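Local coordinates for NIF3-related protein (Bacillus cereus, PDB 2GX8) that is of unknown function but belongs to the NIF3 family, carries a two-zinc site, and has an additional domain thought to be regulatory, at residues Ser197-Gly202 and Glu224-Glu229; Val165-Val170 and Ala254-Pro259. All blocks are in the same frame, centred on the assembly; numbering follows the deposited sequence.

Contact 1 of 2, residues Ser197-Gly202 and Glu224-Glu229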
loop_
_atom_site.group_PDB
_atom_site.type_symbol
_atom_site.label_atom_id
_atom_site.label_comp_id
_atom_site.label_asym_id
_atom_site.label_seq_id
_atom_site.Cartn_x
_atom_site.Cartn_y
_atom_site.Cartn_z
ATOM N N SER C 197 -35.051 37.626 -10.431
ATOM C CA SER C 197 -34.470 38.931 -10.695
ATOM C C SER C 197 -34.984 39.978 -9.710
ATOM O O SER C 197 -36.192 40.070 -9.440
ATOM C CB SER C 197 -34.829 39.413 -12.111
ATOM O OG SER C 197 -34.398 38.520 -13.121
ATOM N N SER C 198 -34.050 40.783 -9.206
ATOM C CA SER C 198 -34.364 41.895 -8.316
ATOM C C SER C 198 -33.543 43.093 -8.764
ATOM O O SER C 198 -32.479 42.951 -9.349
ATOM C CB SER C 198 -34.072 41.553 -6.848
ATOM O OG SER C 198 -32.719 41.170 -6.691
ATOM N N GLU C 199 -34.069 44.281 -8.520
ATOM C CA GLU C 199 -33.355 45.473 -8.903
ATOM C C GLU C 199 -32.534 46.036 -7.762
ATOM O O GLU C 199 -32.894 45.908 -6.601
ATOM C CB GLU C 199 -34.317 46.515 -9.444
ATOM C CG GLU C 199 -34.912 46.076 -10.754
ATOM C CD GLU C 199 -35.902 47.059 -11.303
ATOM O OE1 GLU C 199 -36.691 47.626 -10.505
ATOM O OE2 GLU C 199 -35.904 47.247 -12.545
ATOM N N GLY C 200 -31.417 46.644 -8.117
ATOM C CA GLY C 200 -30.568 47.272 -7.150
ATOM C C GLY C 200 -29.605 48.195 -7.838
ATOM O O GLY C 200 -29.752 48.508 -9.019
ATOM N N THR C 201 -28.615 48.629 -7.077
ATOM C CA THR C 201 -27.634 49.571 -7.549
ATOM C C THR C 201 -26.239 48.995 -7.433
ATOM O O THR C 201 -25.891 48.440 -6.394
ATOM C CB THR C 201 -27.728 50.888 -6.711
ATOM O OG1 THR C 201 -28.788 51.709 -7.233
ATOM C CG2 THR C 201 -26.459 51.672 -6.817
ATOM N N GLY C 202 -25.455 49.120 -8.500
ATOM C CA GLY C 202 -24.064 48.676 -8.507
ATOM C C GLY C 202 -23.144 49.885 -8.516
ATOM O O GLY C 202 -23.459 50.914 -9.124
ATOM N N GLU C 224 -28.088 51.768 -11.778
ATOM C CA GLU C 224 -29.214 50.880 -11.430
ATOM C C GLU C 224 -29.049 49.607 -12.278
ATOM O O GLU C 224 -28.716 49.674 -13.447
ATOM C CB GLU C 224 -30.568 51.541 -11.675
ATOM C CG GLU C 224 -30.849 52.776 -10.809
ATOM C CD GLU C 224 -32.015 53.644 -11.354
ATOM O OE1 GLU C 224 -32.448 53.435 -12.522
ATOM O OE2 GLU C 224 -32.493 54.561 -10.624
ATOM N N GLU C 225 -29.256 48.449 -11.673
ATOM C CA GLU C 225 -29.012 47.175 -12.328
ATOM C C GLU C 225 -29.947 46.084 -11.851
ATOM O O GLU C 225 -30.605 46.207 -10.821
ATOM C CB GLU C 225 -27.614 46.681 -11.956
ATOM C CG GLU C 225 -26.469 47.211 -12.747
ATOM C CD GLU C 225 -25.175 46.504 -12.372
ATOM O OE1 GLU C 225 -24.862 46.460 -11.177
ATOM O OE2 GLU C 225 -24.458 46.016 -13.278
ATOM N N VAL C 226 -29.934 44.974 -12.576
ATOM C CA VAL C 226 -30.744 43.812 -12.250
ATOM C C VAL C 226 -29.817 42.666 -11.876
ATOM O O VAL C 226 -28.829 42.395 -12.563
ATOM C CB VAL C 226 -31.684 43.441 -13.441
ATOM C CG1 VAL C 226 -32.484 42.201 -13.153
ATOM C CG2 VAL C 226 -32.612 44.551 -13.691
ATOM N N ARG C 227 -30.135 42.029 -10.754
ATOM C CA ARG C 227 -29.385 40.916 -10.218
ATOM C C ARG C 227 -30.201 39.694 -10.569
ATOM O O ARG C 227 -31.257 39.440 -9.970
ATOM C CB ARG C 227 -29.273 41.037 -8.694
ATOM C CG ARG C 227 -28.136 40.267 -8.097
ATOM C CD ARG C 227 -28.189 40.100 -6.553
ATOM N NE ARG C 227 -28.673 38.774 -6.167
ATOM C CZ ARG C 227 -27.945 37.823 -5.590
ATOM N NH1 ARG C 227 -26.675 38.004 -5.264
ATOM N NH2 ARG C 227 -28.506 36.677 -5.308
ATOM N N ILE C 228 -29.724 38.948 -11.558
ATOM C CA ILE C 228 -30.402 37.754 -12.021
ATOM C C ILE C 228 -29.701 36.526 -11.484
ATOM O O ILE C 228 -28.500 36.366 -11.652
ATOM C CB ILE C 228 -30.408 37.655 -13.578
ATOM C CG1 ILE C 228 -30.991 38.935 -14.215
ATOM C CG2 ILE C 228 -31.172 36.387 -14.053
ATOM C CD1 ILE C 228 -30.852 39.004 -15.740
ATOM N N GLU C 229 -30.454 35.654 -10.842
ATOM C CA GLU C 229 -29.876 34.412 -10.362
ATOM C C GLU C 229 -30.616 33.224 -10.940
ATOM O O GLU C 229 -31.823 33.303 -11.234
ATOM C CB GLU C 229 -29.824 34.354 -8.845
ATOM C CG GLU C 229 -31.137 34.306 -8.167
ATOM C CD GLU C 229 -30.994 34.113 -6.681
ATOM O OE1 GLU C 229 -30.195 34.824 -6.052
ATOM O OE2 GLU C 229 -31.696 33.250 -6.128
HETATM O O HOH W 1 -31.604 38.348 -7.522
#
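S197 and V226 meet side chain to side chain on one face of an antiparallel pair, S197 CB lying 3.8 Å from V226 CG1. The hydroxyl of S197 rests against the neighbouring isoleucine, its OG 3.6 Å from I228 CG1, and takes its hydrogen bond from R177 NE. On the same face E199 slants across V226, with its CG near V226 CG2. The valine therefore spreads its two methyls between the serine and the glutamate stem: with CG1 anti to the backbone N (chi1 177°), CG1 goes to S197 and CG2 to E199.

The opposite face carries S198 and R227. S198 OG stands between its own backbone N and carbonyl carbon (chi1 57°), beside R227 CB, and a water joins the two residues. This water donates to R227 O at 2.7 Å, accepts from R227 NE in the plane of the guanidinium, and hydrogen-bonds S198 OG. The arginine chain bends at chi3, and its NH2 forms a salt bridge to E229 OE1 at 2.6 Å, although the angle makes the hydrogen bond within it weak. In the backbone, S198 exchanges two hydrogen bonds with R227, and G200 two with E225; the bond from R227 N to S198 O, 2.9 Å, is practically straight at 178°.

R227 NH1 also forms a salt bridge to E229 of a second subunit, and the sheet runs on across two interfaces, through T201 and G202 to a strand of the second subunit and through S197 to a strand of a third. Within the chain, strand 221-233 lies between strands 194-206 and 150-168. Helix 170-182 packs on the face of S197, E199 and V226, while R227 and E225 lean on F167.

Contact 2 of 2, residues Val165-Val170 and Ala254-Pro259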
loop_
_atom_site.group_PDB
_atom_site.type_symbol
_atom_site.label_atom_id
_atom_site.label_comp_id
_atom_site.label_asym_id
_atom_site.label_seq_id
_atom_site.Cartn_x
_atom_site.Cartn_y
_atom_site.Cartn_z
ATOM N N VAL C 165 -25.181 34.037 -10.494
ATOM C CA VAL C 165 -25.787 35.345 -10.279
ATOM C C VAL C 165 -25.110 36.261 -11.295
ATOM O O VAL C 165 -23.888 36.338 -11.328
ATOM C CB VAL C 165 -25.531 35.843 -8.852
ATOM C CG1 VAL C 165 -26.069 37.268 -8.660
ATOM C CG2 VAL C 165 -26.154 34.883 -7.845
ATOM N N VAL C 166 -25.880 36.922 -12.149
ATOM C CA VAL C 166 -25.301 37.834 -13.143
ATOM C C VAL C 166 -25.953 39.233 -12.983
ATOM O O VAL C 166 -27.115 39.358 -12.564
ATOM C CB VAL C 166 -25.391 37.229 -14.569
ATOM C CG1 VAL C 166 -26.860 37.133 -15.043
ATOM C CG2 VAL C 166 -24.517 38.011 -15.604
ATOM N N PHE C 167 -25.196 40.286 -13.262
ATOM C CA PHE C 167 -25.688 41.680 -13.119
ATOM C C PHE C 167 -25.811 42.280 -14.501
ATOM O O PHE C 167 -24.835 42.296 -15.246
ATOM C CB PHE C 167 -24.723 42.462 -12.221
ATOM C CG PHE C 167 -24.528 41.814 -10.879
ATOM C CD1 PHE C 167 -23.565 40.832 -10.699
ATOM C CD2 PHE C 167 -25.355 42.128 -9.823
ATOM C CE1 PHE C 167 -23.400 40.194 -9.454
ATOM C CE2 PHE C 167 -25.196 41.504 -8.602
ATOM C CZ PHE C 167 -24.233 40.532 -8.424
ATOM N N VAL C 168 -27.013 42.746 -14.849
ATOM C CA VAL C 168 -27.309 43.192 -16.211
ATOM C C VAL C 168 -28.153 44.462 -16.205
ATOM O O VAL C 168 -29.046 44.596 -15.376
ATOM C CB VAL C 168 -28.179 42.132 -16.982
ATOM C CG1 VAL C 168 -28.183 42.402 -18.486
ATOM C CG2 VAL C 168 -27.703 40.714 -16.764
ATOM N N PRO C 169 -27.875 45.411 -17.114
ATOM C CA PRO C 169 -28.792 46.544 -17.201
ATOM C C PRO C 169 -30.208 46.075 -17.620
ATOM O O PRO C 169 -30.340 45.099 -18.367
ATOM C CB PRO C 169 -28.167 47.395 -18.311
ATOM C CG PRO C 169 -27.344 46.439 -19.106
ATOM C CD PRO C 169 -26.755 45.561 -18.061
ATOM N N VAL C 170 -31.240 46.764 -17.121
ATOM C CA VAL C 170 -32.662 46.452 -17.402
ATOM C C VAL C 170 -32.954 46.387 -18.896
ATOM O O VAL C 170 -33.868 45.671 -19.328
ATOM C CB VAL C 170 -33.659 47.452 -16.694
ATOM C CG1 VAL C 170 -35.100 47.083 -16.988
ATOM C CG2 VAL C 170 -33.451 47.491 -15.146
ATOM N N ALA C 254 -19.683 40.904 -15.022
ATOM C CA ALA C 254 -19.590 40.495 -13.613
ATOM C C ALA C 254 -20.666 39.494 -13.253
ATOM O O ALA C 254 -21.862 39.781 -13.326
ATOM C CB ALA C 254 -19.677 41.694 -12.685
ATOM N N TYR C 255 -20.217 38.308 -12.876
ATOM C CA TYR C 255 -21.091 37.248 -12.485
ATOM C C TYR C 255 -20.348 36.445 -11.439
ATOM O O TYR C 255 -19.114 36.441 -11.394
ATOM C CB TYR C 255 -21.497 36.368 -13.691
ATOM C CG TYR C 255 -20.356 35.587 -14.326
ATOM C CD1 TYR C 255 -19.527 36.174 -15.292
ATOM C CD2 TYR C 255 -20.112 34.265 -13.976
ATOM C CE1 TYR C 255 -18.483 35.464 -15.867
ATOM C CE2 TYR C 255 -19.059 33.548 -14.548
ATOM C CZ TYR C 255 -18.253 34.157 -15.486
ATOM O OH TYR C 255 -17.225 33.453 -16.066
ATOM N N ASP C 256 -21.126 35.753 -10.619
ATOM C CA ASP C 256 -20.623 34.952 -9.531
ATOM C C ASP C 256 -21.160 33.565 -9.711
ATOM O O ASP C 256 -22.235 33.393 -10.246
ATOM C CB ASP C 256 -21.141 35.507 -8.197
ATOM C CG ASP C 256 -20.713 36.949 -7.942
ATOM O OD1 ASP C 256 -19.567 37.320 -8.279
ATOM O OD2 ASP C 256 -21.513 37.727 -7.389
ATOM N N VAL C 257 -20.398 32.568 -9.296
ATOM C CA VAL C 257 -20.873 31.193 -9.316
ATOM C C VAL C 257 -20.705 30.707 -7.883
ATOM O O VAL C 257 -19.597 30.626 -7.379
ATOM C CB VAL C 257 -20.079 30.306 -10.303
ATOM C CG1 VAL C 257 -20.601 28.920 -10.264
ATOM C CG2 VAL C 257 -20.196 30.831 -11.701
ATOM N N TYR C 258 -21.810 30.422 -7.219
ATOM C CA TYR C 258 -21.790 29.992 -5.853
ATOM C C TYR C 258 -21.968 28.502 -5.842
ATOM O O TYR C 258 -22.821 27.988 -6.563
ATOM C CB TYR C 258 -23.008 30.554 -5.108
ATOM C CG TYR C 258 -23.032 32.029 -4.892
ATOM C CD1 TYR C 258 -23.415 32.885 -5.896
ATOM C CD2 TYR C 258 -22.738 32.562 -3.654
ATOM C CE1 TYR C 258 -23.447 34.253 -5.688
ATOM C CE2 TYR C 258 -22.771 33.895 -3.437
ATOM C CZ TYR C 258 -23.124 34.741 -4.458
ATOM O OH TYR C 258 -23.158 36.071 -4.239
ATOM N N PRO C 259 -21.192 27.783 -5.021
ATOM C CA PRO C 259 -21.467 26.356 -4.921
ATOM C C PRO C 259 -22.639 26.200 -3.956
ATOM O O PRO C 259 -22.797 27.011 -3.052
ATOM C CB PRO C 259 -20.182 25.791 -4.328
ATOM C CG PRO C 259 -19.548 26.933 -3.603
ATOM C CD PRO C 259 -20.044 28.200 -4.203
HETATM O O HOH W 2 -22.281 43.187 -15.510
#
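An antiparallel ladder between the end of strand 150-168 and the start of strand 255-260 joins V165 to D256 and V166 to Y255, within the mixed sheet that also holds strand 221-233. V165 and D256 form the hydrogen-bonded pair, with V165 N to D256 O at 3.0 Å and D256 N to V165 O at 2.9 Å. The ladder frays at its next step, where F167 N reaches A254 O in a weak bond of 3.4 Å. A water sits between the strands here, donating to F167 O and accepting only weakly from A254 N.

The F167 ring turns its edge to two oxygens of the partner segment. A254 O sits near the ring plane, 3.3 Å from F167 CD1, and D256 OD2 approaches the same edge 3.7 Å from F167 CE1. The carboxylate is turned 73° from the ring, and its charge is met by K163 of a second subunit, which forms a salt bridge with D256 OD2. V165, on the same face as D256, sends CG2 obliquely to the Y258 ring, 3.5 Å from CE1. On the other face, the V166 chi1 of 67° puts CG1 between the backbone N and the carbonyl carbon and turns CG2 anti to that N, where it packs on Y255 CB at 3.9 Å, while the Y255 ring leads off.

Helix 237-247 covers that face, where M244 touches both V166 and Y255, and helix 170-182 adds V176 against V166. Across the sheet, F167 meets the ring of F196 of the second subunit, and Y258 stacks edge-to-face with Y258 of a third. Strand 221-233 flanks strand 150-168 through backbone bonds from V166 and V168, placing R227 beside V165.

Contacts 1 and 2 are successive steps across one sheet, their centres about 9 Å apart. Strand 221-233, which supplies 224-229, pairs directly with strand 150-168, which supplies 165-170: I228 O lies 2.7 Å from V166 N and V226 O 2.9 Å from V168 N, both probable hydrogen bonds. Side chains join them on both faces, with R227 CG 3.2 Å from F167 CE2 on one and V226 CG2 3.4 Å from V170 CG2 on the other. Both contacts touch the second subunit. Neither includes a zinc ligand; the metals are held by H92, H93, D131, H357 and E360, consistent with the contacts belonging to a separate, probably regulatory, part.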